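Local coordinates for uncharacterized protein (Borrelia turicatae, PDB 5VJ4) that is of unknown function but is a putative surface lipoprotein, possibly lipid-binding, whose gene is differentially regulated during tick-mammal transmission of relapsing fever spirochetes, at residues Q183-C186 / K187-G191; N271-G274 / V275-V279; V302-G305 / V306-D310. One frame throughout, in Å; residues are numbered along the deposited sequence.

Interaction 1. Residues Q183-C186 / K187-G191; sequences QNMC and KRYDG
M185, present as selenomethionine, sets its CG over one face of the Y189 ring one helical turn later. This CG makes the CH-pi contact, 3.9 Å from the Y189 ring centroid and displaced toward the rim. The chain bends after CG, at chi2 59° and chi3 70°, and carries SE to an oblique Met-aromatic approach, 4.6 Å from that centroid. Methionine's flexible, unbranched side chain suits this place, because it can lay a methylene on Y189 and still reach V275 of helix 263-301. The second side-chain meeting is with R188, whose chain, extended from CG to NE, runs back toward the preceding turn; its NH1 comes to 3.4 Å from M185 CE and its NH2 to 4.1 Å from N184 CB. Polar contacts across the segments are regular alpha-helical i to i+4 backbone bonds, including Y189 N to M185 O (2.9 Å). The charged ends find partners beyond this turn: R188 NE bonds to N271 O of the second subunit, and D190 OD1 takes a hydrogen bond with Y126 and a salt bridge with K163. On helix 176-201 this turn thus faces helix 145-171 through C186, helix 218-222 through an edge-to-face contact of the Y189 and F221 rings, and helix 263-301 through M185.

Interaction 2. Residues N271-G274 / V275-V279; sequences NSVG and VYYVV
G274 O accepts a hydrogen bond from V278 N at 3.0 Å. V278 closes over the same oxygen with its side chain: CG1 is anti to the backbone N (chi1 167°), which turns CG2 back to 3.3 Å from G274 O. V273 and V278, both beta-branched, are buried on this apolar side of the turn, where F333 and I341 add to the cover of V273, although the modelled position of V273 CG1 is doubtful. Within helix 263-301 this is a kink: V275 N and Y276 N lack bonds to the preceding turn, and G274 adopts a positive phi of 89°, at which a CB would press on the carbonyl oxygen of V273. Glycine therefore suits the bend, and the helical pattern, taken up again by V278 N, continues with V279 N to V275 O, 2.9 Å. Y277 forms the less enclosed flank. Its CD1 lies 3.4 Å from V273 O, which sits at the ring edge, while one ring face receives CD2 of Y276. Partly exposed even in the dimer, the Y277 ring meets Y277 of the second subunit, and its hydroxyl hydrogen-bonds to F339 O of that subunit.

Interaction 3. Residues V302-G305 / V306-D310; sequences VPDG and VVKQD
From V302 to K308 the backbone doubles back, running extended through V302, P303 and D304, turning at G305 with phi 159° and psi -134°, and winding through V306 and V307 into helix 308-334. A CB at G305 would collide with the carbonyl oxygen of D304, which explains glycine at the turning point. P303, with its ring-restricted phi, suits the extended approach and is exposed. Across the turn, the side chain of K308 carries the contact. Its CG is anti to the backbone N (chi1 -159°) and the rest of the chain is fully extended, directing it back along the loop. V302 and K308 consequently lie alongside one another in opposite directions, with V302 CG1 packed at 3.8 Å against K308 CG. Farther along, K308 CD rests 3.6 Å from D304 CA, while CE passes 3.3 Å from V302 O. The amine ends in a weak hydrogen bond, K308 NZ to V302 O at 3.4 Å. Lysine fits because one residue supplies both an apolar methylene stem for V302, the buried residue here, and a polar tip. The carboxylate of D304 remains some way off, its OD1 5.0 Å from K308 NZ, too far for a salt bridge. Q309 brings its CG to 3.9 Å from G305 O. The turn is thus joined mainly by the contact of methylene groups with valine and backbone, with one weak charge-assisted bond; the opposite charges of D304 and K308 probably add only a modest, solvent-screened attraction at this surface.

Overall arrangement
The three contacts follow one another along a chain whose modelled part is about three-quarters helix, with no strand: interaction 1 on helix 176-201, interaction 2 inside helix 263-301, interaction 3 at the turn between that helix and helix 308-334. Interactions 1 and 2 are neighbours, their centres 13 Å apart, and touch directly, with R188 CB 3.6 Å from Y276 CD1. Both also reach the second subunit, so the kinked part of helix 263-301 and its partner helix belong to the dimer interface. Interaction 3 lies apart, its centre 42 Å from that of interaction 2 and 47 Å from that of interaction 1, marking the far end of a long helical hairpin that no other chain of the assembly touches there.

Interaction 1. Residues Q183-C186 / K187-G191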
loop_
_atom_site.group_PDB
_atom_site.type_symbol
_atom_site.label_atom_id
_atom_site.label_comp_id
_atom_site.label_asym_id
_atom_site.label_seq_id
_atom_site.Cartn_x
_atom_site.Cartn_y
_atom_site.Cartn_z
ATOM N N GLN A 183 -6.927 -9.000 16.033
ATOM C CA GLN A 183 -7.592 -9.766 14.989
ATOM C C GLN A 183 -7.331 -9.132 13.616
ATOM O O GLN A 183 -6.950 -9.846 12.679
ATOM C CB GLN A 183 -9.081 -9.864 15.252
ATOM C CG GLN A 183 -9.439 -10.759 16.420
ATOM C CD GLN A 183 -10.911 -10.691 16.771
ATOM O OE1 GLN A 183 -11.561 -9.655 16.589
ATOM N NE2 GLN A 183 -11.444 -11.790 17.294
ATOM N N ASN A 184 -7.491 -7.804 13.505
ATOM C CA ASN A 184 -7.212 -7.139 12.241
ATOM C C ASN A 184 -5.806 -7.398 11.732
ATOM O O ASN A 184 -5.620 -7.730 10.559
ATOM C CB ASN A 184 -7.509 -5.656 12.328
ATOM C CG ASN A 184 -8.955 -5.394 12.677
ATOM O OD1 ASN A 184 -9.730 -6.327 12.880
ATOM N ND2 ASN A 184 -9.332 -4.129 12.737
HETATM N N MSE A 185 -4.823 -7.295 12.623
HETATM C CA MSE A 185 -3.479 -7.621 12.222
HETATM C C MSE A 185 -3.436 -9.085 11.845
HETATM O O MSE A 185 -2.885 -9.440 10.794
HETATM C CB MSE A 185 -2.454 -7.274 13.277
HETATM C CG MSE A 185 -1.039 -7.167 12.678
HETATM SE SE MSE A 185 -0.840 -5.807 11.245
HETATM C CE MSE A 185 -1.035 -4.215 12.408
ATOM N N CYS A 186 -4.046 -9.934 12.667
ATOM C CA CYS A 186 -4.109 -11.362 12.366
ATOM C C CYS A 186 -4.547 -11.553 10.912
ATOM O O CYS A 186 -3.832 -12.214 10.146
ATOM C CB CYS A 186 -5.004 -12.100 13.359
ATOM S SG CYS A 186 -4.997 -13.895 13.214
ATOM N N LYS A 187 -5.646 -10.907 10.512
ATOM C CA LYS A 187 -6.153 -11.025 9.139
ATOM C C LYS A 187 -5.138 -10.566 8.070
ATOM O O LYS A 187 -4.876 -11.286 7.089
ATOM C CB LYS A 187 -7.501 -10.317 8.989
ATOM C CG LYS A 187 -8.591 -11.036 9.756
ATOM C CD LYS A 187 -9.852 -10.215 9.983
ATOM C CE LYS A 187 -10.717 -10.913 11.034
ATOM N NZ LYS A 187 -12.123 -10.432 11.085
ATOM N N ARG A 188 -4.534 -9.400 8.279
ATOM C CA ARG A 188 -3.513 -8.926 7.338
ATOM C C ARG A 188 -2.433 -9.991 7.152
ATOM O O ARG A 188 -2.071 -10.329 6.023
ATOM C CB ARG A 188 -2.906 -7.592 7.780
ATOM C CG ARG A 188 -3.927 -6.525 8.087
ATOM C CD ARG A 188 -3.379 -5.119 7.961
ATOM N NE ARG A 188 -4.352 -4.133 8.419
ATOM C CZ ARG A 188 -4.624 -3.871 9.697
ATOM N NH1 ARG A 188 -3.993 -4.515 10.691
ATOM N NH2 ARG A 188 -5.546 -2.963 9.974
ATOM N N TYR A 189 -1.974 -10.564 8.261
ATOM C CA TYR A 189 -0.948 -11.570 8.184
ATOM C C TYR A 189 -1.432 -12.797 7.389
ATOM O O TYR A 189 -0.678 -13.299 6.515
ATOM C CB TYR A 189 -0.457 -11.952 9.562
ATOM C CG TYR A 189 0.340 -10.913 10.337
ATOM C CD1 TYR A 189 0.869 -9.773 9.733
ATOM C CD2 TYR A 189 0.604 -11.114 11.694
ATOM C CE1 TYR A 189 1.612 -8.851 10.473
ATOM C CE2 TYR A 189 1.365 -10.224 12.417
ATOM C CZ TYR A 189 1.858 -9.091 11.811
ATOM O OH TYR A 189 2.590 -8.223 12.586
ATOM N N ASP A 190 -2.679 -13.233 7.651
ATOM C CA ASP A 190 -3.329 -14.290 6.840
ATOM C C ASP A 190 -3.174 -13.997 5.356
ATOM O O ASP A 190 -2.626 -14.818 4.597
ATOM C CB ASP A 190 -4.818 -14.436 7.172
ATOM C CG ASP A 190 -5.072 -15.283 8.422
ATOM O OD1 ASP A 190 -4.157 -16.020 8.855
ATOM O OD2 ASP A 190 -6.199 -15.207 8.975
ATOM N N GLY A 191 -3.574 -12.791 4.968
ATOM C CA GLY A 191 -3.507 -12.381 3.576
ATOM C C GLY A 191 -2.133 -12.573 3.020
ATOM O O GLY A 191 -1.968 -13.157 1.950
#

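Interaction 2. Residues N271-G274 / V275-V279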
loop_
_atom_site.group_PDB
_atom_site.type_symbol
_atom_site.label_atom_id
_atom_site.label_comp_id
_atom_site.label_asym_id
_atom_site.label_seq_id
_atom_site.Cartn_x
_atom_site.Cartn_y
_atom_site.Cartn_z
ATOM N N ASN A 271 5.739 4.365 8.869
ATOM C CA ASN A 271 4.504 4.618 9.551
ATOM C C ASN A 271 3.352 4.958 8.648
ATOM O O ASN A 271 2.202 4.642 8.959
ATOM C CB ASN A 271 4.657 5.614 10.685
ATOM C CG ASN A 271 4.889 4.899 12.030
ATOM O OD1 ASN A 271 3.940 4.662 12.778
ATOM N ND2 ASN A 271 6.142 4.495 12.309
ATOM N N SER A 272 3.643 5.564 7.509
ATOM C CA SER A 272 2.534 5.960 6.644
ATOM C C SER A 272 1.954 4.708 5.995
ATOM O O SER A 272 0.727 4.494 5.908
ATOM C CB SER A 272 3.005 6.938 5.586
ATOM O OG SER A 272 3.896 7.880 6.139
ATOM N N VAL A 273 2.879 3.864 5.583
ATOM C CA VAL A 273 2.575 2.680 4.829
ATOM C C VAL A 273 1.928 1.612 5.728
ATOM O O VAL A 273 1.044 0.886 5.292
ATOM C CB VAL A 273 3.895 2.213 4.193
ATOM C CG1 VAL A 273 4.056 0.719 4.214
ATOM C CG2 VAL A 273 4.014 2.797 2.811
ATOM N N GLY A 274 2.356 1.528 6.984
ATOM C CA GLY A 274 1.784 0.563 7.909
ATOM C C GLY A 274 2.465 -0.795 7.913
ATOM O O GLY A 274 3.237 -1.164 7.015
ATOM N N VAL A 275 2.162 -1.549 8.950
ATOM C CA VAL A 275 2.810 -2.827 9.145
ATOM C C VAL A 275 2.634 -3.807 7.990
ATOM O O VAL A 275 3.552 -4.550 7.675
ATOM C CB VAL A 275 2.262 -3.482 10.388
ATOM C CG1 VAL A 275 2.863 -4.857 10.558
ATOM C CG2 VAL A 275 2.549 -2.598 11.590
ATOM N N TYR A 276 1.447 -3.831 7.400
ATOM C CA TYR A 276 1.171 -4.716 6.296
ATOM C C TYR A 276 2.202 -4.530 5.192
ATOM O O TYR A 276 2.826 -5.508 4.777
ATOM C CB TYR A 276 -0.204 -4.412 5.784
ATOM C CG TYR A 276 -0.683 -5.216 4.621
ATOM C CD1 TYR A 276 -1.210 -6.470 4.812
ATOM C CD2 TYR A 276 -0.688 -4.691 3.333
ATOM C CE1 TYR A 276 -1.721 -7.201 3.755
ATOM C CE2 TYR A 276 -1.188 -5.417 2.264
ATOM C CZ TYR A 276 -1.713 -6.667 2.490
ATOM O OH TYR A 276 -2.196 -7.402 1.446
ATOM N N TYR A 277 2.405 -3.298 4.727
ATOM C CA TYR A 277 3.441 -3.105 3.685
ATOM C C TYR A 277 4.862 -3.215 4.190
ATOM O O TYR A 277 5.734 -3.603 3.433
ATOM C CB TYR A 277 3.278 -1.819 2.902
ATOM C CG TYR A 277 2.003 -1.841 2.162
ATOM C CD1 TYR A 277 0.814 -1.435 2.770
ATOM C CD2 TYR A 277 1.955 -2.339 0.876
ATOM C CE1 TYR A 277 -0.389 -1.513 2.100
ATOM C CE2 TYR A 277 0.764 -2.431 0.204
ATOM C CZ TYR A 277 -0.406 -2.027 0.821
ATOM O OH TYR A 277 -1.605 -2.111 0.152
ATOM N N VAL A 278 5.084 -2.892 5.460
ATOM C CA VAL A 278 6.412 -2.932 5.962
ATOM C C VAL A 278 6.885 -4.372 5.989
ATOM O O VAL A 278 7.968 -4.663 5.507
ATOM C CB VAL A 278 6.556 -2.297 7.345
ATOM C CG1 VAL A 278 7.909 -2.667 7.955
ATOM C CG2 VAL A 278 6.473 -0.798 7.226
ATOM N N VAL A 279 6.090 -5.277 6.542
ATOM C CA VAL A 279 6.566 -6.662 6.649
ATOM C C VAL A 279 6.761 -7.310 5.284
ATOM O O VAL A 279 7.702 -8.048 5.083
ATOM C CB VAL A 279 5.722 -7.553 7.563
ATOM C CG1 VAL A 279 5.711 -6.973 8.957
ATOM C CG2 VAL A 279 4.311 -7.722 7.064
#

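Interaction 3. Residues V302-G305 / V306-D310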
loop_
_atom_site.group_PDB
_atom_site.type_symbol
_atom_site.label_atom_id
_atom_site.label_comp_id
_atom_site.label_asym_id
_atom_site.label_seq_id
_atom_site.Cartn_x
_atom_site.Cartn_y
_atom_site.Cartn_z
ATOM N N VAL A 302 33.762 -20.809 -8.857
ATOM C CA VAL A 302 34.315 -20.740 -10.215
ATOM C C VAL A 302 35.833 -20.585 -10.142
ATOM O O VAL A 302 36.328 -19.723 -9.396
ATOM C CB VAL A 302 33.705 -19.582 -11.035
ATOM C CG1 VAL A 302 34.590 -19.211 -12.218
ATOM C CG2 VAL A 302 32.294 -19.920 -11.507
ATOM N N PRO A 303 36.577 -21.425 -10.903
ATOM C CA PRO A 303 38.020 -21.312 -10.898
ATOM C C PRO A 303 38.385 -19.903 -11.355
ATOM O O PRO A 303 37.811 -19.371 -12.344
ATOM C CB PRO A 303 38.442 -22.346 -11.934
ATOM C CG PRO A 303 37.309 -22.366 -12.892
ATOM C CD PRO A 303 36.133 -22.353 -11.959
ATOM N N ASP A 304 39.298 -19.305 -10.595
ATOM C CA ASP A 304 39.759 -17.970 -10.854
ATOM C C ASP A 304 40.208 -17.865 -12.299
ATOM O O ASP A 304 41.002 -18.691 -12.754
ATOM C CB ASP A 304 40.910 -17.640 -9.924
ATOM C CG ASP A 304 41.370 -16.224 -10.083
ATOM O OD1 ASP A 304 40.954 -15.547 -11.060
ATOM O OD2 ASP A 304 42.145 -15.782 -9.217
ATOM N N GLY A 305 39.687 -16.882 -13.029
ATOM C CA GLY A 305 40.022 -16.805 -14.436
ATOM C C GLY A 305 39.154 -16.054 -15.420
ATOM O O GLY A 305 38.750 -14.905 -15.182
ATOM N N VAL A 306 38.904 -16.721 -16.544
ATOM C CA VAL A 306 38.354 -16.124 -17.760
ATOM C C VAL A 306 36.970 -15.463 -17.587
ATOM O O VAL A 306 36.809 -14.258 -17.843
ATOM C CB VAL A 306 38.380 -17.161 -18.925
ATOM C CG1 VAL A 306 38.131 -18.592 -18.406
ATOM C CG2 VAL A 306 37.434 -16.770 -20.070
ATOM N N VAL A 307 35.993 -16.237 -17.125
ATOM C CA VAL A 307 34.615 -15.732 -17.028
ATOM C C VAL A 307 34.153 -15.413 -15.616
ATOM O O VAL A 307 33.000 -15.015 -15.417
ATOM C CB VAL A 307 33.577 -16.673 -17.683
ATOM C CG1 VAL A 307 33.650 -16.580 -19.196
ATOM C CG2 VAL A 307 33.754 -18.100 -17.206
ATOM N N LYS A 308 35.037 -15.606 -14.641
ATOM C CA LYS A 308 34.736 -15.269 -13.251
ATOM C C LYS A 308 34.423 -13.786 -13.137
ATOM O O LYS A 308 33.445 -13.395 -12.490
ATOM C CB LYS A 308 35.900 -15.630 -12.334
ATOM C CG LYS A 308 35.507 -15.802 -10.880
ATOM C CD LYS A 308 36.675 -16.271 -10.039
ATOM C CE LYS A 308 36.271 -16.519 -8.593
ATOM N NZ LYS A 308 37.417 -16.999 -7.769
ATOM N N GLN A 309 35.235 -12.982 -13.812
ATOM C CA GLN A 309 35.083 -11.538 -13.783
ATOM C C GLN A 309 33.729 -11.084 -14.320
ATOM O O GLN A 309 33.048 -10.268 -13.706
ATOM C CB GLN A 309 36.216 -10.854 -14.559
ATOM C CG GLN A 309 37.623 -11.271 -14.152
ATOM C CD GLN A 309 37.852 -11.284 -12.645
ATOM O OE1 GLN A 309 37.081 -10.712 -11.871
ATOM N NE2 GLN A 309 38.917 -11.942 -12.225
ATOM N N ASP A 310 33.326 -11.629 -15.459
ATOM C CA ASP A 310 32.085 -11.201 -16.101
ATOM C C ASP A 310 30.906 -11.494 -15.209
ATOM O O ASP A 310 30.003 -10.677 -15.097
ATOM C CB ASP A 310 31.926 -11.887 -17.442
ATOM C CG ASP A 310 33.206 -11.867 -18.233
ATOM O OD1 ASP A 310 34.161 -12.639 -17.917
ATOM O OD2 ASP A 310 33.265 -11.036 -19.155
#